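Local atomic coordinates of H subunit of photosynthetic reaction center complex (Rhodopseudomonas palustris, PDB entry 6Z5S), a protein that probably caps the cytoplasmic side of the photosynthetic reaction centre as its H subunit, held in the membrane by a single transmembrane helix. Residues Pro131-Lys136 with Val163-Val168. Residues are numbered along the deposited sequence; the frame is centred on the assembly and turned at random.
Sequences PLRAAK and VTEVWV
P131 lays its ring on the indole of W167 in a CH-pi contact: CG of P131 sits 3.6 Å from the centroid of the six-membered ring of W167, 18° off the ring normal. With its CG anti to its own carbonyl carbon (chi1 -70°), W167 runs beside the proline, both side chains pointing the same way. Replacing W167 by an alanine would probably take the aromatic face away from CG of P131 and cost E179 its weak indole N-H partner. The backbones of the same two residues form an antiparallel non-hydrogen-bonded pair, CA of P131 lying 4.1 Å from CA of W167.

Two hydrogen bonds follow where the chain leaves the strand. The amide N of L132 donates to the backbone O of V166 at 3.1 Å, tilted 22° from the carbonyl plane. One residue on, N of R133 makes a weak bond of 3.1 Å to OE2 of E165, whose chain bends at chi2 and brings the carboxylate to the turn. The extended chain of R133 brings its guanidinium face over CB of P131, and its NH2 comes within 3.5 Å of CG of E165; its salt bridges go instead to D225 and E179.

Apolar packing adds L132 on V168: their side chains cross at about a right angle, CD2 of L132 lying 3.8 Å from CG2 of V168.

The contact thus joins the end of strand 129-131, outermost of the sheet within this chain, and the turn after it, to strand 161-169 in the antiparallel sheet of the PRC-barrel region. Strand 174-182 pairs with 161-169 on its other side, and L190 of strand 188-192 also touches W167.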
loop_
_atom_site.group_PDB
_atom_site.type_symbol
_atom_site.label_atom_id
_atom_site.label_comp_id
_atom_site.label_asym_id
_atom_site.label_seq_id
_atom_site.Cartn_x
_atom_site.Cartn_y
_atom_site.Cartn_z
ATOM N N PRO D 131 27.165 27.573 -4.173
ATOM C CA PRO D 131 27.509 28.077 -2.842
ATOM C C PRO D 131 26.531 29.157 -2.422
ATOM O O PRO D 131 25.968 29.867 -3.254
ATOM C CB PRO D 131 28.921 28.643 -3.025
ATOM C CG PRO D 131 29.401 28.101 -4.316
ATOM C CD PRO D 131 28.198 27.913 -5.161
ATOM N N LEU D 132 26.323 29.275 -1.109
ATOM C CA LEU D 132 25.381 30.271 -0.614
ATOM C C LEU D 132 25.802 31.683 -0.988
ATOM O O LEU D 132 24.950 32.566 -1.130
ATOM C CB LEU D 132 25.221 30.156 0.898
ATOM C CG LEU D 132 24.096 29.240 1.358
ATOM C CD1 LEU D 132 24.016 29.231 2.866
ATOM C CD2 LEU D 132 22.786 29.694 0.757
ATOM N N ARG D 133 27.102 31.914 -1.165
ATOM C CA ARG D 133 27.566 33.200 -1.666
ATOM C C ARG D 133 27.067 33.487 -3.075
ATOM O O ARG D 133 27.118 34.639 -3.514
ATOM C CB ARG D 133 29.089 33.245 -1.647
ATOM C CG ARG D 133 29.721 32.238 -2.574
ATOM C CD ARG D 133 31.219 32.396 -2.640
ATOM N NE ARG D 133 31.825 31.330 -3.426
ATOM C CZ ARG D 133 32.346 30.226 -2.907
ATOM N NH1 ARG D 133 32.873 29.306 -3.699
ATOM N NH2 ARG D 133 32.345 30.045 -1.594
ATOM N N ALA D 134 26.588 32.473 -3.792
ATOM C CA ALA D 134 26.115 32.643 -5.157
ATOM C C ALA D 134 24.607 32.533 -5.296
ATOM O O ALA D 134 24.092 32.729 -6.400
ATOM C CB ALA D 134 26.779 31.612 -6.079
ATOM N N ALA D 135 23.889 32.221 -4.223
ATOM C CA ALA D 135 22.432 32.124 -4.241
ATOM C C ALA D 135 21.901 33.156 -3.256
ATOM O O ALA D 135 21.649 32.845 -2.091
ATOM C CB ALA D 135 21.965 30.719 -3.884
ATOM N N LYS D 136 21.731 34.386 -3.726
ATOM C CA LYS D 136 21.271 35.457 -2.857
ATOM C C LYS D 136 19.776 35.336 -2.618
ATOM O O LYS D 136 19.002 35.062 -3.539
ATOM C CB LYS D 136 21.605 36.819 -3.459
ATOM C CG LYS D 136 23.095 37.065 -3.672
ATOM C CD LYS D 136 23.841 37.276 -2.356
ATOM C CE LYS D 136 24.532 36.005 -1.871
ATOM N NZ LYS D 136 25.344 36.238 -0.646
ATOM N N VAL D 163 35.416 24.191 7.567
ATOM C CA VAL D 163 34.242 24.418 6.735
ATOM C C VAL D 163 34.165 25.894 6.376
ATOM O O VAL D 163 34.093 26.761 7.254
ATOM C CB VAL D 163 32.967 23.949 7.439
ATOM C CG1 VAL D 163 31.762 24.225 6.573
ATOM C CG2 VAL D 163 33.060 22.474 7.740
ATOM N N THR D 164 34.170 26.182 5.080
ATOM C CA THR D 164 34.214 27.535 4.547
ATOM C C THR D 164 32.878 28.002 3.991
ATOM O O THR D 164 32.496 29.158 4.197
ATOM C CB THR D 164 35.279 27.619 3.451
ATOM O OG1 THR D 164 36.578 27.571 4.048
ATOM C CG2 THR D 164 35.139 28.897 2.647
ATOM N N GLU D 165 32.149 27.133 3.301
ATOM C CA GLU D 165 30.910 27.536 2.658
ATOM C C GLU D 165 29.971 26.346 2.584
ATOM O O GLU D 165 30.406 25.195 2.521
ATOM C CB GLU D 165 31.173 28.099 1.259
ATOM C CG GLU D 165 29.981 28.783 0.622
ATOM C CD GLU D 165 29.529 30.006 1.391
ATOM O OE1 GLU D 165 30.353 30.596 2.122
ATOM O OE2 GLU D 165 28.347 30.382 1.264
ATOM N N VAL D 166 28.676 26.637 2.597
ATOM C CA VAL D 166 27.635 25.628 2.486
ATOM C C VAL D 166 27.047 25.719 1.087
ATOM O O VAL D 166 26.546 26.774 0.685
ATOM C CB VAL D 166 26.549 25.818 3.554
ATOM C CG1 VAL D 166 25.428 24.824 3.351
ATOM C CG2 VAL D 166 27.152 25.669 4.931
ATOM N N TRP D 167 27.118 24.623 0.343
ATOM C CA TRP D 167 26.526 24.553 -0.982
ATOM C C TRP D 167 25.099 24.046 -0.864
ATOM O O TRP D 167 24.843 23.051 -0.180
ATOM C CB TRP D 167 27.335 23.636 -1.893
ATOM C CG TRP D 167 28.658 24.181 -2.274
ATOM C CD1 TRP D 167 29.618 24.660 -1.439
ATOM C CD2 TRP D 167 29.180 24.299 -3.594
ATOM N NE1 TRP D 167 30.705 25.075 -2.158
ATOM C CE2 TRP D 167 30.462 24.860 -3.487
ATOM C CE3 TRP D 167 28.686 23.988 -4.859
ATOM C CZ2 TRP D 167 31.256 25.112 -4.592
ATOM C CZ3 TRP D 167 29.472 24.239 -5.952
ATOM C CH2 TRP D 167 30.744 24.794 -5.816
ATOM N N VAL D 168 24.175 24.725 -1.530
ATOM C CA VAL D 168 22.761 24.416 -1.411
ATOM C C VAL D 168 22.169 24.172 -2.789
ATOM O O VAL D 168 22.712 24.585 -3.817
ATOM C CB VAL D 168 21.983 25.531 -0.688
ATOM C CG1 VAL D 168 22.594 25.792 0.667
ATOM C CG2 VAL D 168 21.980 26.786 -1.520
#